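Local coordinates for Ketoacyl_synth_N domain-containing protein (Photorhabdus luminescens subsp. laumondii, PDB 6SMO) that probably takes part in carbon-chain assembly as a ketoacyl-synthase-like subunit of the thiolase superfamily, and lines a pocket holding a pentaketone aldehyde, at residues G221-V226 and S317-S322; E263-L268 and V363-F368; A275-D280 and I353-S358. One frame throughout, in Å; residues are numbered along the deposited sequence.

Contact 1: residues G221-V226 and S317-S322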
# COMPACT_ATOMS: atom_id res chain seq x y z
N GLY C 221 -12.72 13.94 -4.07
CA GLY C 221 -13.54 13.07 -4.94
C GLY C 221 -12.77 11.84 -5.38
O GLY C 221 -11.86 11.41 -4.65
N ALA C 222 -13.13 11.29 -6.55
CA ALA C 222 -12.54 10.05 -7.10
C ALA C 222 -12.73 10.00 -8.62
O ALA C 222 -13.67 10.65 -9.13
CB ALA C 222 -13.16 8.85 -6.43
N ALA C 223 -11.87 9.25 -9.31
CA ALA C 223 -11.89 9.01 -10.77
C ALA C 223 -11.29 7.63 -11.04
O ALA C 223 -10.18 7.36 -10.53
CB ALA C 223 -11.12 10.10 -11.48
N PHE C 224 -12.00 6.78 -11.79
CA PHE C 224 -11.59 5.39 -12.11
C PHE C 224 -11.86 5.09 -13.59
O PHE C 224 -12.82 5.65 -14.17
CB PHE C 224 -12.31 4.39 -11.20
CG PHE C 224 -11.61 4.12 -9.90
CD1 PHE C 224 -11.80 4.95 -8.80
CD2 PHE C 224 -10.75 3.04 -9.76
CE1 PHE C 224 -11.15 4.70 -7.60
CE2 PHE C 224 -10.10 2.80 -8.56
CZ PHE C 224 -10.30 3.63 -7.49
N LEU C 225 -11.02 4.24 -14.18
CA LEU C 225 -11.13 3.73 -15.57
C LEU C 225 -11.19 2.20 -15.54
O LEU C 225 -10.55 1.60 -14.65
CB LEU C 225 -9.92 4.20 -16.38
CG LEU C 225 -9.77 5.72 -16.53
CD1 LEU C 225 -8.91 6.29 -15.41
CD2 LEU C 225 -9.17 6.07 -17.89
N VAL C 226 -11.94 1.59 -16.46
CA VAL C 226 -11.96 0.12 -16.70
C VAL C 226 -11.03 -0.17 -17.88
O VAL C 226 -11.51 -0.18 -19.03
CB VAL C 226 -13.39 -0.41 -16.95
CG1 VAL C 226 -13.41 -1.91 -17.18
CG2 VAL C 226 -14.34 -0.03 -15.83
N SER C 317 -5.92 14.02 -9.44
CA SER C 317 -5.43 14.88 -10.55
C SER C 317 -4.60 14.04 -11.52
O SER C 317 -3.73 13.30 -11.07
CB SER C 317 -4.65 16.04 -10.04
OG SER C 317 -5.50 16.96 -9.39
N GLY C 318 -4.84 14.21 -12.81
CA GLY C 318 -4.17 13.38 -13.83
C GLY C 318 -5.02 12.17 -14.21
O GLY C 318 -5.05 11.83 -15.41
N VAL C 319 -5.67 11.55 -13.22
CA VAL C 319 -6.60 10.40 -13.41
C VAL C 319 -7.93 10.92 -13.96
O VAL C 319 -8.41 10.36 -14.97
CB VAL C 319 -6.80 9.60 -12.10
CG1 VAL C 319 -7.81 8.48 -12.27
CG2 VAL C 319 -5.49 9.06 -11.57
N ILE C 320 -8.48 11.97 -13.34
CA ILE C 320 -9.77 12.59 -13.78
C ILE C 320 -9.58 13.18 -15.18
O ILE C 320 -10.53 13.16 -15.95
CB ILE C 320 -10.28 13.62 -12.75
CG1 ILE C 320 -11.68 14.13 -13.11
CG2 ILE C 320 -9.30 14.77 -12.57
CD1 ILE C 320 -12.48 14.59 -11.93
N ASP C 321 -8.37 13.66 -15.47
CA ASP C 321 -7.99 14.18 -16.82
C ASP C 321 -8.08 13.04 -17.84
O ASP C 321 -8.63 13.28 -18.94
CB ASP C 321 -6.58 14.79 -16.80
CG ASP C 321 -6.45 16.01 -15.89
OD1 ASP C 321 -6.98 15.96 -14.76
OD2 ASP C 321 -5.81 16.99 -16.32
N SER C 322 -7.58 11.85 -17.49
CA SER C 322 -7.60 10.62 -18.32
C SER C 322 -9.04 10.12 -18.50
O SER C 322 -9.34 9.56 -19.58
CB SER C 322 -6.73 9.54 -17.73
OG SER C 322 -5.38 9.95 -17.66
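Here one sheet of the thiolase-like fold meets the helix layer at the heart of the chain: Ala223 and Leu225 on strand 218-229 pack against Val319, Ile320 and Ser322 in the first turn of helix 319-329. The backbones come closest where the small Ala223 faces the helix, its CA 5.1 Å from Ile320 CA. The methyl of Ala223 lies against the helix backbone as much as its side chains, with CB 3.6 Å from Ile320 CA. Val319 swings CG1 anti to its own backbone N (chi1 176°), and this branch touches both strand side chains, 3.8 Å from Ala223 CB and 4.0 Å from Leu225 CD1. The other Leu225 methyl, CD2, reaches a turn further along the helix to Ser322, where it nears CB at 4.2 Å. No hydrogen bond joins the segments; the join is apolar. On the reverse side of the strand Phe224 packs on Ala76 and Val77 of helix 68-84, so the strand lies between two helices. Gly318 is the N-cap of helix 319-329, and the Asp321 carboxylate turns back to it through a weak bond from Gly318 N to OD1. The Gly318 carbonyl O is gripped twice by Ser322, by backbone N and by OG, which lies 3.0 Å from that O in the carbonyl plane.

Contact 2: residues E263-L268 and V363-F368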
# COMPACT_ATOMS: atom_id res chain seq x y z
N GLU C 263 11.56 15.53 -22.62
CA GLU C 263 11.75 15.02 -24.01
C GLU C 263 11.18 13.60 -24.14
O GLU C 263 10.85 13.21 -25.27
CB GLU C 263 13.23 15.04 -24.40
CG GLU C 263 13.78 16.44 -24.59
CD GLU C 263 15.15 16.50 -25.25
OE1 GLU C 263 15.80 15.45 -25.37
OE2 GLU C 263 15.56 17.62 -25.65
N TYR C 264 11.07 12.86 -23.03
CA TYR C 264 10.46 11.50 -22.99
C TYR C 264 8.94 11.61 -23.13
O TYR C 264 8.32 10.66 -23.66
CB TYR C 264 10.86 10.75 -21.71
CG TYR C 264 12.27 10.22 -21.72
CD1 TYR C 264 12.56 8.98 -22.26
CD2 TYR C 264 13.32 10.96 -21.19
CE1 TYR C 264 13.86 8.48 -22.27
CE2 TYR C 264 14.62 10.48 -21.20
CZ TYR C 264 14.89 9.24 -21.74
OH TYR C 264 16.17 8.76 -21.75
N THR C 265 8.35 12.72 -22.68
CA THR C 265 6.90 13.04 -22.86
C THR C 265 6.64 13.37 -24.33
O THR C 265 5.53 13.04 -24.81
CB THR C 265 6.45 14.20 -21.95
OG1 THR C 265 6.96 13.97 -20.63
CG2 THR C 265 4.95 14.34 -21.89
N ALA C 266 7.61 13.99 -25.01
CA ALA C 266 7.53 14.37 -26.44
C ALA C 266 7.56 13.13 -27.34
O ALA C 266 7.02 13.20 -28.46
CB ALA C 266 8.66 15.32 -26.78
N GLU C 267 8.17 12.03 -26.87
CA GLU C 267 8.27 10.74 -27.60
C GLU C 267 6.89 10.08 -27.72
O GLU C 267 6.69 9.33 -28.69
CB GLU C 267 9.27 9.80 -26.92
CG GLU C 267 10.70 9.98 -27.40
CD GLU C 267 11.74 9.19 -26.62
OE1 GLU C 267 12.93 9.58 -26.66
OE2 GLU C 267 11.37 8.18 -25.98
N LEU C 268 5.98 10.35 -26.77
CA LEU C 268 4.61 9.77 -26.73
C LEU C 268 3.81 10.21 -27.97
O LEU C 268 2.94 9.43 -28.41
CB LEU C 268 3.88 10.21 -25.45
CG LEU C 268 4.30 9.50 -24.16
CD1 LEU C 268 3.54 10.08 -22.97
CD2 LEU C 268 4.06 8.00 -24.24
N VAL C 363 8.21 12.99 -13.01
CA VAL C 363 7.70 13.31 -14.38
C VAL C 363 6.91 12.09 -14.87
O VAL C 363 7.54 11.09 -15.25
CB VAL C 363 8.83 13.67 -15.36
CG1 VAL C 363 8.32 13.85 -16.78
CG2 VAL C 363 9.59 14.92 -14.92
N CYS C 364 5.58 12.19 -14.85
CA CYS C 364 4.63 11.12 -15.27
C CYS C 364 3.74 11.64 -16.39
O CYS C 364 3.34 12.82 -16.34
CB CYS C 364 3.79 10.65 -14.09
SG CYS C 364 4.78 9.94 -12.74
N ALA C 365 3.44 10.79 -17.38
CA ALA C 365 2.57 11.12 -18.54
C ALA C 365 1.92 9.85 -19.09
O ALA C 365 2.57 8.79 -19.10
CB ALA C 365 3.38 11.83 -19.60
N LEU C 366 0.66 9.97 -19.53
CA LEU C 366 -0.15 8.90 -20.17
C LEU C 366 -0.55 9.34 -21.58
O LEU C 366 -0.80 10.55 -21.76
CB LEU C 366 -1.38 8.61 -19.30
CG LEU C 366 -1.11 7.80 -18.03
CD1 LEU C 366 -2.25 7.97 -17.04
CD2 LEU C 366 -0.90 6.33 -18.35
N SER C 367 -0.63 8.40 -22.52
CA SER C 367 -1.01 8.62 -23.94
C SER C 367 -2.27 7.80 -24.26
O SER C 367 -2.23 6.57 -24.10
CB SER C 367 0.12 8.26 -24.86
OG SER C 367 -0.26 8.41 -26.22
N PHE C 368 -3.34 8.48 -24.70
CA PHE C 368 -4.63 7.87 -25.13
C PHE C 368 -4.88 8.23 -26.60
O PHE C 368 -4.72 9.41 -26.96
CB PHE C 368 -5.77 8.35 -24.23
CG PHE C 368 -5.64 7.92 -22.79
CD1 PHE C 368 -6.13 6.70 -22.37
CD2 PHE C 368 -5.02 8.74 -21.86
CE1 PHE C 368 -6.01 6.30 -21.04
CE2 PHE C 368 -4.90 8.35 -20.53
CZ PHE C 368 -5.39 7.13 -20.13
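Leu268 and Thr265, three residues apart on segment 263-268, which begins as a short, weakly bonded helix, press on Ala365 and its neighbours in strand 362-369. The leucine carries most of the contact. From CA its CB is directed at the strand, and CG is placed anti to the carbonyl carbon (chi1 -76°), which sends the fork into the interface. There the two methyls part. CD1, which continues the extended line of the chain (chi2 177°), settles on the methyl of Ala365, 3.8 Å from its CB, and skirts the backbone toward Leu366. CD2 goes along the strand to Ser367, ending 4.0 Å from its CB. Outside the pair of segments the same leucine also packs on Val248 and Ile353, so it spans three adjacent strands.

Thr265 makes the second contact. Its CG2, anti to the backbone N, touches the Ala365 methyl at 3.7 Å, so that this CB receives one carbon from each of the two residues. The hydroxyl OG1 lies 4.1 Å from Val363 CG1 and is hydrogen-bonded to Gln355 OE1, while Ser367 OG pairs with Thr245 OG1; no hydrogen bond crosses between the segments. The helical turn is itself held by weak backbone bonds, and Tyr264 beside it stacks on Tyr250 and packs on Arg121 of the neighbouring PKS_KS domain-containing subunit. The opposite face of the strand, with Leu366 and Cys364, packs on helix 161-175. Strand 362-369 is thus covered by helical structure on both faces, as in the layered alpha-beta-alpha-beta-alpha architecture of the thiolase superfamily.

Contact 3: residues A275-D280 and I353-S358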
# COMPACT_ATOMS: atom_id res chain seq x y z
N ALA C 275 -2.85 16.41 -32.19
CA ALA C 275 -2.78 15.98 -30.78
C ALA C 275 -3.06 17.18 -29.85
O ALA C 275 -2.70 18.31 -30.22
CB ALA C 275 -1.43 15.38 -30.49
N VAL C 276 -3.68 16.91 -28.70
CA VAL C 276 -3.98 17.90 -27.62
C VAL C 276 -3.18 17.51 -26.37
O VAL C 276 -3.31 16.35 -25.93
CB VAL C 276 -5.50 17.97 -27.33
CG1 VAL C 276 -5.80 18.63 -26.00
CG2 VAL C 276 -6.25 18.66 -28.46
N PHE C 277 -2.40 18.45 -25.83
CA PHE C 277 -1.54 18.25 -24.63
C PHE C 277 -2.25 18.84 -23.40
O PHE C 277 -2.35 20.08 -23.31
CB PHE C 277 -0.16 18.88 -24.83
CG PHE C 277 0.80 18.62 -23.70
CD1 PHE C 277 1.40 17.38 -23.54
CD2 PHE C 277 1.10 19.62 -22.78
CE1 PHE C 277 2.28 17.14 -22.50
CE2 PHE C 277 1.98 19.38 -21.74
CZ PHE C 277 2.57 18.14 -21.60
N ILE C 278 -2.72 17.98 -22.50
CA ILE C 278 -3.25 18.37 -21.16
C ILE C 278 -2.07 18.46 -20.19
O ILE C 278 -1.34 17.46 -20.06
CB ILE C 278 -4.34 17.38 -20.68
CG1 ILE C 278 -5.56 17.41 -21.60
CG2 ILE C 278 -4.72 17.66 -19.23
CD1 ILE C 278 -6.54 16.28 -21.38
N MET C 279 -1.90 19.61 -19.54
CA MET C 279 -0.72 19.94 -18.70
C MET C 279 -1.07 19.78 -17.21
O MET C 279 -2.27 19.68 -16.89
CB MET C 279 -0.21 21.36 -18.97
CG MET C 279 -1.24 22.46 -18.77
SD MET C 279 -0.67 24.05 -19.44
CE MET C 279 0.37 24.63 -18.09
N ASP C 280 -0.04 19.72 -16.36
CA ASP C 280 -0.15 19.59 -14.88
C ASP C 280 -0.93 20.79 -14.32
O ASP C 280 -1.94 20.56 -13.62
CB ASP C 280 1.23 19.45 -14.24
CG ASP C 280 1.22 19.24 -12.74
OD1 ASP C 280 0.41 18.42 -12.27
OD2 ASP C 280 2.02 19.90 -12.04
N ILE C 353 -2.54 13.41 -24.87
CA ILE C 353 -1.41 13.08 -23.96
C ILE C 353 -1.50 13.99 -22.72
O ILE C 353 -1.50 15.22 -22.89
CB ILE C 353 -0.06 13.23 -24.69
CG1 ILE C 353 0.07 12.20 -25.82
CG2 ILE C 353 1.11 13.15 -23.73
CD1 ILE C 353 1.02 12.61 -26.92
N ILE C 354 -1.59 13.38 -21.54
CA ILE C 354 -1.74 14.07 -20.22
C ILE C 354 -0.41 13.97 -19.47
O ILE C 354 0.16 12.87 -19.44
CB ILE C 354 -2.91 13.47 -19.42
CG1 ILE C 354 -4.20 13.41 -20.24
CG2 ILE C 354 -3.11 14.21 -18.11
CD1 ILE C 354 -5.04 12.19 -19.97
N GLN C 355 0.04 15.08 -18.88
CA GLN C 355 1.29 15.15 -18.07
C GLN C 355 0.95 15.61 -16.65
O GLN C 355 0.08 16.48 -16.49
CB GLN C 355 2.30 16.11 -18.71
CG GLN C 355 3.71 15.97 -18.14
CD GLN C 355 4.68 16.94 -18.75
OE1 GLN C 355 5.70 16.56 -19.33
NE2 GLN C 355 4.38 18.23 -18.63
N ARG C 356 1.62 15.01 -15.66
CA ARG C 356 1.60 15.43 -14.23
C ARG C 356 3.01 15.27 -13.66
O ARG C 356 3.77 14.42 -14.17
CB ARG C 356 0.60 14.60 -13.43
CG ARG C 356 -0.81 15.18 -13.40
CD ARG C 356 -1.34 15.26 -11.98
NE ARG C 356 -0.63 16.26 -11.20
CZ ARG C 356 -0.72 16.41 -9.88
NH1 ARG C 356 -0.02 17.36 -9.27
NH2 ARG C 356 -1.50 15.62 -9.16
N PHE C 357 3.35 16.06 -12.63
CA PHE C 357 4.62 15.93 -11.87
C PHE C 357 4.44 16.44 -10.44
O PHE C 357 3.52 17.25 -10.19
CB PHE C 357 5.78 16.61 -12.61
CG PHE C 357 5.49 17.93 -13.27
CD1 PHE C 357 5.48 19.11 -12.54
CD2 PHE C 357 5.27 18.00 -14.64
CE1 PHE C 357 5.24 20.32 -13.16
CE2 PHE C 357 5.03 19.22 -15.25
CZ PHE C 357 5.01 20.38 -14.51
N SER C 358 5.30 15.97 -9.54
CA SER C 358 5.23 16.17 -8.07
C SER C 358 6.12 17.34 -7.65
O SER C 358 6.84 17.89 -8.51
CB SER C 358 5.61 14.91 -7.35
OG SER C 358 7.01 14.67 -7.47
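Strands 275-278 and 351-356 are parallel neighbours in a sheet of the thiolase-like fold, with Phe277 beside Ile353 and Ile278 beside Ile354. Three backbone hydrogen bonds join them: Ile353 N to Val276 O, Ile278 N to Ile353 O, and Gln355 N to Ile278 O at 3.0 Å. The pairing is loosest at its start, where the partly exposed Val276 keeps its side chain 6.0 Å from the other segment and contributes mainly its carbonyl. Packing tightens along the chain. Ile278 and Ile354 run alongside each other on one face of the sheet, with CD1 of the former 3.9 Å from CG1 of the latter. On the other face the Gln355 amide stands nearly upright to the Phe277 ring, planes 84° apart, and brings NE2 to the ring edge. The buried far end is closed by a salt bridge: Arg356, turned sharply about its CG-CD bond (chi3 68°), points NE at Asp280 OD1, 2.6 Å away, and adds a weak bond from NH1. Carboxylate and guanidinium are nearly coplanar, 14° apart. The same aspartate crosses one face of Phe357, its CB 4.0 Å from the ring centroid in a CH-pi contact.

Contacts 2 and 3 are neighbours, centres about 8 Å apart, because strands 351-356 and 362-369 pair antiparallel: Cys364 O lies 2.9 Å from Arg356 N, and Leu366 N the same distance from Ile354 O, both probable hydrogen bonds. Contact 1 lies deeper in the chain, its centre about 13 Å from that of contact 3 and 17 Å from that of contact 2. Helix 319-329 bridges the gap, since Ser322 packs with its OG on Ile354, Leu366 and Phe368. Contact 3 is nested within the chain loop closed by contact 2. The residues seen lining the pentaketone aldehyde pocket, Val129, Ala130, Trp133 and Phe134, all lie outside these segments.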